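Long-range contacts in elastinolytic metalloprotease (Pseudoalteromonas sp. CF6-2, PDB 6IK4), which is a zinc-dependent metalloprotease of the M23 family, probably an endopeptidase acting on elastin and on peptidoglycan of Gram-positive bacteria: residues A[79-84]-A[99-104]; A[60-65]-A[107-112]; A[49-54]-A[89-94]; A[4-9]-A[136-141]. All blocks are in the same frame, centred on the assembly; numbering follows the deposited sequence.

Contact 1. Residues A[79-84]-A[99-104]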
loop_
_atom_site.group_PDB
_atom_site.type_symbol
_atom_site.label_atom_id
_atom_site.label_comp_id
_atom_site.label_asym_id
_atom_site.label_seq_id
_atom_site.Cartn_x
_atom_site.Cartn_y
_atom_site.Cartn_z
ATOM N N HIS A 79 4.480 3.004 -7.911
ATOM C CA HIS A 79 4.056 2.305 -9.140
ATOM C C HIS A 79 2.700 2.804 -9.646
ATOM O O HIS A 79 1.905 2.020 -10.164
ATOM C CB HIS A 79 4.003 0.779 -8.977
ATOM C CG HIS A 79 5.257 0.158 -8.451
ATOM N ND1 HIS A 79 6.495 0.375 -9.016
ATOM C CD2 HIS A 79 5.451 -0.721 -7.438
ATOM C CE1 HIS A 79 7.402 -0.331 -8.359
ATOM N NE2 HIS A 79 6.795 -1.001 -7.395
ATOM N N MET A 80 2.447 4.110 -9.539
ATOM C CA MET A 80 1.139 4.682 -9.830
ATOM C C MET A 80 1.079 5.275 -11.237
ATOM O O MET A 80 2.099 5.520 -11.889
ATOM C CB MET A 80 0.791 5.780 -8.808
ATOM C CG MET A 80 0.748 5.310 -7.352
ATOM S SD MET A 80 -0.607 4.148 -7.114
ATOM C CE MET A 80 -2.048 5.191 -7.312
ATOM N N SER A 81 -0.152 5.543 -11.679
ATOM C CA SER A 81 -0.407 6.297 -12.901
ATOM C C SER A 81 -1.692 7.098 -12.719
ATOM O O SER A 81 -2.434 6.913 -11.748
ATOM C CB SER A 81 -0.509 5.372 -14.119
ATOM O OG SER A 81 -1.727 4.643 -14.099
ATOM N N ASN A 82 -1.944 8.004 -13.663
ATOM C CA ASN A 82 -3.176 8.801 -13.669
ATOM C C ASN A 82 -3.415 9.483 -12.326
ATOM O O ASN A 82 -4.535 9.486 -11.807
ATOM C CB ASN A 82 -4.394 7.949 -14.029
ATOM C CG ASN A 82 -4.233 7.225 -15.347
ATOM O OD1 ASN A 82 -3.845 6.055 -15.387
ATOM N ND2 ASN A 82 -4.528 7.921 -16.439
ATOM N N LEU A 83 -2.356 10.047 -11.751
ATOM C CA LEU A 83 -2.477 10.668 -10.435
ATOM C C LEU A 83 -3.415 11.868 -10.505
ATOM O O LEU A 83 -3.415 12.615 -11.481
ATOM C CB LEU A 83 -1.100 11.091 -9.918
ATOM C CG LEU A 83 -0.145 9.969 -9.485
ATOM C CD1 LEU A 83 1.146 10.552 -8.932
ATOM C CD2 LEU A 83 -0.813 9.029 -8.460
ATOM N N GLN A 84 -4.217 12.051 -9.458
ATOM C CA GLN A 84 -5.342 12.977 -9.480
ATOM C C GLN A 84 -5.104 14.236 -8.659
ATOM O O GLN A 84 -5.957 15.132 -8.674
ATOM C CB GLN A 84 -6.615 12.280 -8.976
ATOM C CG GLN A 84 -7.065 11.124 -9.863
ATOM C CD GLN A 84 -7.517 11.596 -11.226
ATOM O OE1 GLN A 84 -8.425 12.425 -11.336
ATOM N NE2 GLN A 84 -6.884 11.077 -12.277
ATOM N N ARG A 99 -4.438 5.302 -10.504
ATOM C CA ARG A 99 -4.397 3.857 -10.724
ATOM C C ARG A 99 -2.999 3.351 -10.405
ATOM O O ARG A 99 -2.032 4.112 -10.448
ATOM C CB ARG A 99 -4.751 3.499 -12.176
ATOM C CG ARG A 99 -6.175 3.825 -12.573
ATOM C CD ARG A 99 -6.404 3.673 -14.082
ATOM N NE ARG A 99 -6.080 2.337 -14.580
ATOM C CZ ARG A 99 -6.109 1.991 -15.870
ATOM N NH1 ARG A 99 -6.453 2.880 -16.799
ATOM N NH2 ARG A 99 -5.803 0.751 -16.236
ATOM N N TYR A 100 -2.872 2.061 -10.085
ATOM C CA TYR A 100 -1.523 1.522 -10.164
ATOM C C TYR A 100 -1.269 1.171 -11.618
ATOM O O TYR A 100 -2.192 0.809 -12.351
ATOM C CB TYR A 100 -1.250 0.347 -9.210
ATOM C CG TYR A 100 -2.027 -0.954 -9.282
ATOM C CD1 TYR A 100 -1.804 -1.889 -10.293
ATOM C CD2 TYR A 100 -2.895 -1.303 -8.250
ATOM C CE1 TYR A 100 -2.493 -3.105 -10.312
ATOM C CE2 TYR A 100 -3.572 -2.507 -8.254
ATOM C CZ TYR A 100 -3.365 -3.404 -9.280
ATOM O OH TYR A 100 -4.053 -4.598 -9.269
ATOM N N ALA A 101 -0.028 1.378 -12.044
ATOM C CA ALA A 101 0.293 1.450 -13.461
ATOM C C ALA A 101 0.119 0.099 -14.139
ATOM O O ALA A 101 0.526 -0.934 -13.607
ATOM C CB ALA A 101 1.726 1.935 -13.644
ATOM N N ASN A 102 -0.489 0.117 -15.323
ATOM C CA ASN A 102 -0.588 -1.075 -16.156
ATOM C C ASN A 102 0.507 -1.129 -17.217
ATOM O O ASN A 102 0.487 -2.022 -18.072
ATOM C CB ASN A 102 -1.982 -1.159 -16.793
ATOM C CG ASN A 102 -2.124 -0.304 -18.059
ATOM O OD1 ASN A 102 -1.355 0.628 -18.299
ATOM N ND2 ASN A 102 -3.123 -0.626 -18.866
ATOM N N SER A 103 1.472 -0.211 -17.177
ATOM C CA SER A 103 2.610 -0.265 -18.082
ATOM C C SER A 103 3.906 -0.263 -17.282
ATOM O O SER A 103 4.026 0.420 -16.260
ATOM C CB SER A 103 2.580 0.890 -19.098
ATOM O OG SER A 103 3.089 2.083 -18.546
ATOM N N TYR A 104 4.873 -1.045 -17.756
ATOM C CA TYR A 104 6.091 -1.293 -16.995
ATOM C C TYR A 104 6.900 -0.014 -16.795
ATOM O O TYR A 104 7.381 0.262 -15.686
ATOM C CB TYR A 104 6.917 -2.366 -17.715
ATOM C CG TYR A 104 8.220 -2.730 -17.053
ATOM C CD1 TYR A 104 8.265 -3.666 -16.028
ATOM C CD2 TYR A 104 9.416 -2.153 -17.471
ATOM C CE1 TYR A 104 9.467 -4.008 -15.432
ATOM C CE2 TYR A 104 10.616 -2.484 -16.879
ATOM C CZ TYR A 104 10.637 -3.417 -15.869
ATOM O OH TYR A 104 11.835 -3.742 -15.278
HETATM O O HOH W 1 -2.057 2.666 -16.036
#
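Strands 73-81 and 96-100 of the M23 peptidase sheet end here as an antiparallel pair, Met80 facing Tyr100 in a non-hydrogen-bonded pair and Ser81 facing Arg99 in a hydrogen-bonded one. Three backbone bonds tie the ends: Ala101 N to His79 O (2.8 Å), Ser81 N to Arg99 O (2.7 Å) and Arg99 N to Ser81 O. The Met80 chain, bent at chi2 and chi3, folds back so that CE lies 3.3 Å from Arg99 O, while SD passes near Tyr100 CB. On one shared sheet face Ser81 OG lies 3.8 Å from Arg99 CB. Asn82 runs alongside Arg99, OD1 3.7 Å from Arg99 CD, its amide plane 4° from the guanidinium plane; Arg99 NH2 bonds to Thr46. Ser81 OG donates to Asn82 OD1 (2.9 Å) and is linked by a water to Asn102 N. An alanine replacing Ser81 would leave Asn82 OD1 without its hydroxyl donor and is likely to let that amide turn and the bridging water drift. The carbonyl oxygen that takes the Ala101 N-H belongs to His79, a predicted proton donor/acceptor whose ring meets that of His118 near the zinc and whose ND1 bonds to Ala107 O.

Contact 2. Residues A[60-65]-A[107-112]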
loop_
_atom_site.group_PDB
_atom_site.type_symbol
_atom_site.label_atom_id
_atom_site.label_comp_id
_atom_site.label_asym_id
_atom_site.label_seq_id
_atom_site.Cartn_x
_atom_site.Cartn_y
_atom_site.Cartn_z
ATOM N N PHE A 60 5.501 13.165 -5.716
ATOM C CA PHE A 60 6.933 13.165 -5.993
ATOM C C PHE A 60 7.226 13.056 -7.481
ATOM O O PHE A 60 8.257 13.550 -7.944
ATOM C CB PHE A 60 7.621 12.031 -5.235
ATOM C CG PHE A 60 7.596 12.198 -3.739
ATOM C CD1 PHE A 60 8.446 13.095 -3.120
ATOM C CD2 PHE A 60 6.722 11.457 -2.952
ATOM C CE1 PHE A 60 8.429 13.263 -1.742
ATOM C CE2 PHE A 60 6.705 11.616 -1.571
ATOM C CZ PHE A 60 7.563 12.523 -0.968
ATOM N N SER A 61 6.333 12.433 -8.236
ATOM C CA SER A 61 6.534 12.146 -9.651
ATOM C C SER A 61 5.198 11.663 -10.182
ATOM O O SER A 61 4.217 11.583 -9.439
ATOM C CB SER A 61 7.623 11.099 -9.860
ATOM O OG SER A 61 7.170 9.839 -9.380
ATOM N N SER A 62 5.160 11.317 -11.468
ATOM C CA SER A 62 3.904 10.816 -12.011
ATOM C C SER A 62 3.541 9.428 -11.486
ATOM O O SER A 62 2.427 8.964 -11.750
ATOM C CB SER A 62 3.966 10.787 -13.540
ATOM O OG SER A 62 4.774 9.707 -13.979
ATOM N N CYS A 63 4.440 8.744 -10.774
ATOM C CA CYS A 63 4.168 7.381 -10.323
ATOM C C CYS A 63 4.309 7.226 -8.809
ATOM O O CYS A 63 4.404 6.099 -8.312
ATOM C CB CYS A 63 5.074 6.380 -11.052
ATOM S SG CYS A 63 6.840 6.468 -10.663
ATOM N N ASN A 64 4.285 8.328 -8.056
ATOM C CA ASN A 64 4.681 8.279 -6.650
ATOM C C ASN A 64 3.992 9.412 -5.900
ATOM O O ASN A 64 4.286 10.591 -6.135
ATOM C CB ASN A 64 6.200 8.371 -6.531
ATOM C CG ASN A 64 6.692 8.208 -5.107
ATOM O OD1 ASN A 64 5.947 7.788 -4.221
ATOM N ND2 ASN A 64 7.968 8.503 -4.888
ATOM N N ILE A 65 3.074 9.061 -5.000
ATOM C CA ILE A 65 2.265 10.049 -4.295
ATOM C C ILE A 65 2.131 9.625 -2.836
ATOM O O ILE A 65 2.187 8.434 -2.512
ATOM C CB ILE A 65 0.880 10.213 -4.963
ATOM C CG1 ILE A 65 0.176 11.482 -4.484
ATOM C CG2 ILE A 65 0.003 8.981 -4.712
ATOM C CD1 ILE A 65 -1.126 11.745 -5.204
ATOM N N ALA A 107 5.245 2.267 -14.272
ATOM C CA ALA A 107 5.349 1.715 -12.925
ATOM C C ALA A 107 6.699 2.011 -12.293
ATOM O O ALA A 107 6.798 2.149 -11.067
ATOM C CB ALA A 107 5.121 0.203 -12.955
ATOM N N LEU A 108 7.751 2.096 -13.101
ATOM C CA LEU A 108 9.105 2.272 -12.600
ATOM C C LEU A 108 9.661 3.646 -12.965
ATOM O O LEU A 108 10.851 3.797 -13.236
ATOM C CB LEU A 108 10.006 1.154 -13.119
ATOM C CG LEU A 108 9.520 -0.239 -12.706
ATOM C CD1 LEU A 108 10.455 -1.317 -13.221
ATOM C CD2 LEU A 108 9.390 -0.325 -11.189
ATOM N N CYS A 109 8.806 4.671 -12.956
ATOM C CA CYS A 109 9.238 5.996 -13.386
ATOM C C CYS A 109 10.315 6.585 -12.479
ATOM O O CYS A 109 11.023 7.506 -12.900
ATOM C CB CYS A 109 8.026 6.936 -13.491
ATOM S SG CYS A 109 7.554 7.854 -11.989
ATOM N N GLU A 110 10.468 6.086 -11.250
ATOM C CA GLU A 110 11.562 6.504 -10.377
ATOM C C GLU A 110 12.505 5.351 -10.050
ATOM O O GLU A 110 13.250 5.424 -9.070
ATOM C CB GLU A 110 11.040 7.120 -9.076
ATOM C CG GLU A 110 10.384 8.470 -9.229
ATOM C CD GLU A 110 10.116 9.111 -7.874
ATOM O OE1 GLU A 110 11.078 9.307 -7.104
ATOM O OE2 GLU A 110 8.940 9.399 -7.572
ATOM N N GLY A 111 12.491 4.293 -10.839
ATOM C CA GLY A 111 13.351 3.159 -10.572
ATOM C C GLY A 111 12.612 2.056 -9.849
ATOM O O GLY A 111 11.396 2.100 -9.638
ATOM N N GLY A 112 13.378 1.043 -9.463
ATOM C CA GLY A 112 12.843 -0.119 -8.786
ATOM C C GLY A 112 12.699 -1.305 -9.723
ATOM O O GLY A 112 13.165 -1.312 -10.865
#
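The carboxylate of Glu110 receives Ser61 and Asn64 from different directions: the Ser61 hydroxyl comes to OE2 on the anti side, 20° out of the carboxylate plane, whereas the Asn64 amide reaches the same oxygen from above that plane. The two flat groups are turned 42° against each other, and their side chains cross roughly perpendicularly. The amide itself is well aimed, since OE2 lies in its plane. Ser61 OG donates to Glu110 OE2 at 2.6 Å and Asn64 ND2 at 3.0 Å, so two donors grip one oxygen and would probably favour the charged carboxylate. Asn64, its CG anti to the backbone N, stretches its amide toward Glu110, while its OD1 takes a bond from Asn76. Ser61 OG also accepts from Cys63 N at 3.3 Å, closing an ST turn within the beta turn from Ser61 to Asn64.

Beside this polar grip lies the covalent one: Cys63 SG and Cys109 SG are joined at 2.0 Å, with a chi3 of -89°, near the value disulfides prefer. Ser61 OG stands 3.3 Å from Cys109 SG, placing the two links side by side. The bridge pins the loop after helix 104-107 to the type I turn of the beta hairpin formed by antiparallel strands 55-61 and 64-68. Tyr78 of strand 73-81 binds the same loop, its OH at Glu110 N and Gly111 O, while Gln106 of the helix reaches Ser62 OG.

Contact 3. Residues A[49-54]-A[89-94]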
loop_
_atom_site.group_PDB
_atom_site.type_symbol
_atom_site.label_atom_id
_atom_site.label_comp_id
_atom_site.label_asym_id
_atom_site.label_seq_id
_atom_site.Cartn_x
_atom_site.Cartn_y
_atom_site.Cartn_z
ATOM N N VAL A 49 -6.758 3.233 -6.901
ATOM C CA VAL A 49 -6.290 3.026 -5.530
ATOM C C VAL A 49 -6.884 4.130 -4.664
ATOM O O VAL A 49 -6.798 5.312 -5.022
ATOM C CB VAL A 49 -4.750 3.043 -5.463
ATOM C CG1 VAL A 49 -4.256 2.799 -4.039
ATOM C CG2 VAL A 49 -4.147 1.993 -6.404
ATOM N N GLN A 50 -7.486 3.755 -3.533
ATOM C CA GLN A 50 -8.120 4.710 -2.628
ATOM C C GLN A 50 -7.154 5.126 -1.522
ATOM O O GLN A 50 -6.356 4.319 -1.042
ATOM C CB GLN A 50 -9.377 4.112 -1.985
ATOM C CG GLN A 50 -10.471 3.743 -2.984
ATOM C CD GLN A 50 -11.602 2.965 -2.348
ATOM O OE1 GLN A 50 -11.765 2.960 -1.123
ATOM N NE2 GLN A 50 -12.394 2.297 -3.181
ATOM N N ALA A 51 -7.244 6.392 -1.108
ATOM C CA ALA A 51 -6.483 6.848 0.053
ATOM C C ALA A 51 -6.875 6.045 1.291
ATOM O O ALA A 51 -8.063 5.940 1.627
ATOM C CB ALA A 51 -6.722 8.343 0.301
ATOM N N ALA A 52 -5.866 5.483 1.973
ATOM C CA ALA A 52 -6.080 4.688 3.182
ATOM C C ALA A 52 -6.567 5.527 4.359
ATOM O O ALA A 52 -7.052 4.957 5.345
ATOM C CB ALA A 52 -4.781 3.971 3.579
ATOM N N HIS A 53 -6.458 6.847 4.264
ATOM C CA HIS A 53 -6.816 7.799 5.316
ATOM C C HIS A 53 -6.764 9.192 4.693
ATOM O O HIS A 53 -6.356 9.355 3.542
ATOM C CB HIS A 53 -5.850 7.709 6.495
ATOM C CG HIS A 53 -4.429 7.957 6.095
ATOM N ND1 HIS A 53 -3.900 9.225 5.958
ATOM C CD2 HIS A 53 -3.451 7.098 5.729
ATOM C CE1 HIS A 53 -2.645 9.133 5.551
ATOM N NE2 HIS A 53 -2.349 7.852 5.402
ATOM N N GLY A 54 -7.163 10.205 5.476
ATOM C CA GLY A 54 -7.116 11.576 4.999
ATOM C C GLY A 54 -5.784 12.264 5.268
ATOM O O GLY A 54 -4.967 11.800 6.068
ATOM N N ASP A 89 -2.684 19.536 -1.938
ATOM C CA ASP A 89 -4.093 19.163 -1.970
ATOM C C ASP A 89 -4.440 18.334 -0.737
ATOM O O ASP A 89 -3.582 17.674 -0.144
ATOM C CB ASP A 89 -4.421 18.362 -3.237
ATOM C CG ASP A 89 -4.441 19.224 -4.495
ATOM O OD1 ASP A 89 -4.525 20.472 -4.363
ATOM O OD2 ASP A 89 -4.359 18.652 -5.613
ATOM N N THR A 90 -5.711 18.385 -0.344
ATOM C CA THR A 90 -6.231 17.605 0.770
ATOM C C THR A 90 -7.134 16.500 0.231
ATOM O O THR A 90 -7.926 16.735 -0.689
ATOM C CB THR A 90 -6.995 18.510 1.750
ATOM O OG1 THR A 90 -6.065 19.372 2.430
ATOM C CG2 THR A 90 -7.757 17.698 2.779
ATOM N N VAL A 91 -7.003 15.294 0.787
ATOM C CA VAL A 91 -7.892 14.198 0.428
ATOM C C VAL A 91 -8.496 13.620 1.700
ATOM O O VAL A 91 -8.014 13.850 2.810
ATOM C CB VAL A 91 -7.188 13.092 -0.388
ATOM C CG1 VAL A 91 -6.708 13.647 -1.729
ATOM C CG2 VAL A 91 -6.020 12.502 0.400
ATOM N N GLN A 92 -9.571 12.872 1.512
ATOM C CA GLN A 92 -10.307 12.154 2.532
ATOM C C GLN A 92 -10.039 10.666 2.407
ATOM O O GLN A 92 -9.616 10.187 1.344
ATOM C CB GLN A 92 -11.815 12.408 2.380
ATOM C CG GLN A 92 -12.201 13.867 2.355
ATOM C CD GLN A 92 -11.886 14.551 3.653
ATOM O OE1 GLN A 92 -12.223 14.048 4.724
ATOM N NE2 GLN A 92 -11.235 15.712 3.575
ATOM N N PRO A 93 -10.281 9.897 3.469
ATOM C CA PRO A 93 -10.255 8.437 3.341
ATOM C C PRO A 93 -11.134 8.011 2.180
ATOM O O PRO A 93 -12.263 8.481 2.037
ATOM C CB PRO A 93 -10.823 7.956 4.681
ATOM C CG PRO A 93 -10.575 9.090 5.618
ATOM C CD PRO A 93 -10.756 10.321 4.800
ATOM N N GLY A 94 -10.602 7.140 1.326
ATOM C CA GLY A 94 -11.351 6.631 0.200
ATOM C C GLY A 94 -11.156 7.381 -1.105
ATOM O O GLY A 94 -11.511 6.846 -2.161
#
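Ala51 O and Gly94 N form the hydrogen bond that joins these segments, 2.8 Å long and nearly straight at 169°; the N-H meets a lone pair of the oxygen in the carbonyl plane. The other contacts are van der Waals. Gln50 lays its aliphatic part along the backbone of Gly94, with CG 3.4 Å from Gly94 O. Its chain, extended beyond CG, carries NE2 to the hydroxyl of Ser10. With an alanine at Gln50, the Gly94 carbonyl would probably lose its cover and Ser10 OG its amide partner. Ala51 CB sits 3.6 Å from Gln92 O and 4.2 Å from Val91 CG2. The Pro93 ring packs on the peptide joining His53 and Gly54, CG lying 3.6 Å from Gly54 N, and Gly54 CA comes within 3.3 Å of Val91 O. A CB on Gly54 would be tight against Val91 O and the Pro93 ring; on Gly94 the backbone angles would press it against the preceding carbonyl oxygen. Buried His53 O has no hydrogen-bond partner in the model. Away from the metal site, the contact joins the loop after strand 48-50 to the end of strand 90-91 and the loop before strand 96-100. Val67 of strand 64-68 backs both His53 and Val91.

Contact 4. Residues A[4-9]-A[136-141]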
loop_
_atom_site.group_PDB
_atom_site.type_symbol
_atom_site.label_atom_id
_atom_site.label_comp_id
_atom_site.label_asym_id
_atom_site.label_seq_id
_atom_site.Cartn_x
_atom_site.Cartn_y
_atom_site.Cartn_z
ATOM N N THR A 4 -5.939 6.276 11.799
ATOM C CA THR A 4 -6.495 4.970 11.483
ATOM C C THR A 4 -6.390 4.787 9.979
ATOM O O THR A 4 -6.661 5.727 9.231
ATOM C CB THR A 4 -7.963 4.885 11.927
ATOM O OG1 THR A 4 -8.051 5.209 13.323
ATOM C CG2 THR A 4 -8.504 3.491 11.710
ATOM N N MET A 5 -5.996 3.593 9.539
ATOM C CA MET A 5 -5.835 3.276 8.125
ATOM C C MET A 5 -6.886 2.271 7.692
ATOM O O MET A 5 -7.231 1.366 8.453
ATOM C CB MET A 5 -4.479 2.625 7.820
ATOM C CG MET A 5 -3.254 3.315 8.289
ATOM S SD MET A 5 -1.888 2.516 7.445
ATOM C CE MET A 5 -1.488 1.143 8.515
ATOM N N ASN A 6 -7.343 2.394 6.446
ATOM C CA ASN A 6 -8.168 1.369 5.809
ATOM C C ASN A 6 -7.421 0.773 4.630
ATOM O O ASN A 6 -6.582 1.438 4.017
ATOM C CB ASN A 6 -9.501 1.926 5.305
ATOM C CG ASN A 6 -10.248 2.717 6.366
ATOM O OD1 ASN A 6 -10.508 2.220 7.458
ATOM N ND2 ASN A 6 -10.596 3.960 6.043
ATOM N N LEU A 7 -7.740 -0.477 4.301
ATOM C CA LEU A 7 -7.225 -1.052 3.065
ATOM C C LEU A 7 -7.662 -0.187 1.887
ATOM O O LEU A 7 -8.799 0.301 1.868
ATOM C CB LEU A 7 -7.727 -2.485 2.879
ATOM C CG LEU A 7 -7.220 -3.449 3.950
ATOM C CD1 LEU A 7 -8.080 -4.724 3.955
ATOM C CD2 LEU A 7 -5.752 -3.791 3.714
ATOM N N PRO A 8 -6.792 0.017 0.883
ATOM C CA PRO A 8 -7.086 1.002 -0.169
ATOM C C PRO A 8 -8.048 0.518 -1.250
ATOM O O PRO A 8 -7.846 0.787 -2.441
ATOM C CB PRO A 8 -5.697 1.306 -0.740
ATOM C CG PRO A 8 -4.929 0.018 -0.540
ATOM C CD PRO A 8 -5.415 -0.502 0.796
ATOM N N TRP A 9 -9.111 -0.172 -0.840
ATOM C CA TRP A 9 -10.188 -0.568 -1.737
ATOM C C TRP A 9 -11.489 -0.577 -0.945
ATOM O O TRP A 9 -11.510 -0.322 0.266
ATOM C CB TRP A 9 -9.894 -1.914 -2.406
ATOM C CG TRP A 9 -9.557 -3.060 -1.481
ATOM C CD1 TRP A 9 -10.431 -3.934 -0.897
ATOM C CD2 TRP A 9 -8.244 -3.487 -1.092
ATOM N NE1 TRP A 9 -9.743 -4.863 -0.141
ATOM C CE2 TRP A 9 -8.398 -4.608 -0.248
ATOM C CE3 TRP A 9 -6.951 -3.012 -1.354
ATOM C CZ2 TRP A 9 -7.305 -5.268 0.328
ATOM C CZ3 TRP A 9 -5.861 -3.682 -0.791
ATOM C CH2 TRP A 9 -6.047 -4.784 0.044
ATOM N N TYR A 136 -2.306 -1.548 12.433
ATOM C CA TYR A 136 -3.643 -1.995 12.062
ATOM C C TYR A 136 -4.092 -1.341 10.765
ATOM O O TYR A 136 -3.789 -0.173 10.507
ATOM C CB TYR A 136 -4.652 -1.693 13.169
ATOM C CG TYR A 136 -4.507 -2.646 14.320
ATOM C CD1 TYR A 136 -3.525 -2.457 15.282
ATOM C CD2 TYR A 136 -5.341 -3.747 14.437
ATOM C CE1 TYR A 136 -3.383 -3.342 16.346
ATOM C CE2 TYR A 136 -5.208 -4.637 15.503
ATOM C CZ TYR A 136 -4.224 -4.429 16.445
ATOM O OH TYR A 136 -4.085 -5.321 17.498
ATOM N N ILE A 137 -4.825 -2.102 9.952
ATOM C CA ILE A 137 -5.436 -1.554 8.747
ATOM C C ILE A 137 -6.781 -2.255 8.559
ATOM O O ILE A 137 -6.855 -3.490 8.567
ATOM C CB ILE A 137 -4.480 -1.695 7.534
ATOM C CG1 ILE A 137 -5.030 -0.951 6.304
ATOM C CG2 ILE A 137 -4.146 -3.162 7.231
ATOM C CD1 ILE A 137 -4.003 -0.775 5.172
ATOM N N SER A 138 -7.868 -1.477 8.473
ATOM C CA SER A 138 -9.228 -2.036 8.416
ATOM C C SER A 138 -9.458 -3.038 9.549
ATOM O O SER A 138 -10.117 -4.065 9.378
ATOM C CB SER A 138 -9.509 -2.674 7.051
ATOM O OG SER A 138 -9.631 -1.682 6.045
ATOM N N ASN A 139 -8.908 -2.727 10.723
ATOM C CA ASN A 139 -8.994 -3.515 11.951
ATOM C C ASN A 139 -8.201 -4.818 11.895
ATOM O O ASN A 139 -8.202 -5.551 12.884
ATOM C CB ASN A 139 -10.446 -3.838 12.349
ATOM C CG ASN A 139 -11.291 -2.591 12.548
ATOM O OD1 ASN A 139 -10.776 -1.500 12.793
ATOM N ND2 ASN A 139 -12.602 -2.755 12.448
ATOM N N TYR A 140 -7.538 -5.146 10.778
ATOM C CA TYR A 140 -6.571 -6.244 10.789
ATOM C C TYR A 140 -5.308 -5.825 11.525
ATOM O O TYR A 140 -4.760 -4.757 11.253
ATOM C CB TYR A 140 -6.146 -6.629 9.379
ATOM C CG TYR A 140 -7.181 -7.306 8.527
ATOM C CD1 TYR A 140 -7.322 -8.689 8.548
ATOM C CD2 TYR A 140 -7.965 -6.572 7.653
ATOM C CE1 TYR A 140 -8.247 -9.324 7.740
ATOM C CE2 TYR A 140 -8.902 -7.198 6.839
ATOM C CZ TYR A 140 -9.036 -8.569 6.890
ATOM O OH TYR A 140 -9.963 -9.185 6.091
ATOM N N ARG A 141 -4.787 -6.695 12.386
ATOM C CA ARG A 141 -3.424 -6.508 12.867
ATOM C C ARG A 141 -2.472 -7.094 11.838
ATOM O O ARG A 141 -2.689 -8.209 11.360
ATOM C CB ARG A 141 -3.210 -7.194 14.217
ATOM C CG ARG A 141 -1.801 -6.976 14.797
ATOM C CD ARG A 141 -1.617 -7.705 16.123
ATOM N NE ARG A 141 -1.583 -9.146 15.918
ATOM C CZ ARG A 141 -0.495 -9.833 15.572
ATOM N NH1 ARG A 141 0.678 -9.221 15.399
ATOM N NH2 ARG A 141 -0.582 -11.142 15.406
HETATM O O HOH W 2 -5.596 1.614 11.563
HETATM O O HOH W 3 -11.819 -0.268 6.861
#
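Leu7 crosses both Ile137 and Tyr140 roughly perpendicularly. Leu7 CD2 lies 3.8 Å from Ile137 CD1. On its other branch, Leu7 CD1 approaches the ring atom Tyr140 CE2 at 3.9 Å. Ile137 holds CG1 anti to its backbone N (chi1 -172°), which lays that branch against the peptide between Asn6 and Leu7, 3.4 Å from Leu7 N. Met5 packs on Ile137 too, CB against CG1, and its chain, bent at chi3, brings CE to 3.3 Å from Tyr136 O. Ser138 supplies the polar join with its backbone N and its hydroxyl. Its N donates to Met5 O at 2.9 Å, and its OG accepts from Leu7 N at 2.8 Å, so the loop backbone is held at alternate residues. Waters add two bridges, one from Met5 N to Tyr136 O and one linking Asn6 OD1 with Ser138 OG. The type I' turn from Ile137 to Tyr140 forms the hairpin between strands 136-137 and 140-143, at the edge of a four-stranded antiparallel sheet. The N-terminal loop lies against that hairpin, with Phe121 of strand 119-125 touching Met5 and Ile137, and Leu171 of strand 171-172 touching Leu7 and Tyr140.

In the fold
Contact 4 is the buried one; contacts 1, 2 and 3 are partly buried. Contacts 1 and 2 touch on one side of the chain's centre, on neighbouring strands 73-81 and 64-68 of one sheet: the first is backbone pairing beside the zinc site, the second a disulfide and a carboxylate grip on a more exposed loop. Contact 3, with one hydrogen bond and close backbone packing, reaches the same sheet, and its Val49 packs against Met80 and Tyr100. Contact 4, across the centre from contacts 1 and 2, mixes apolar packing with two hydrogen bonds and two water bridges. Backbone bonds to Ala52 and Gln50 place its N-terminal loop between the hairpin of the four-stranded sheet and segment 49-54.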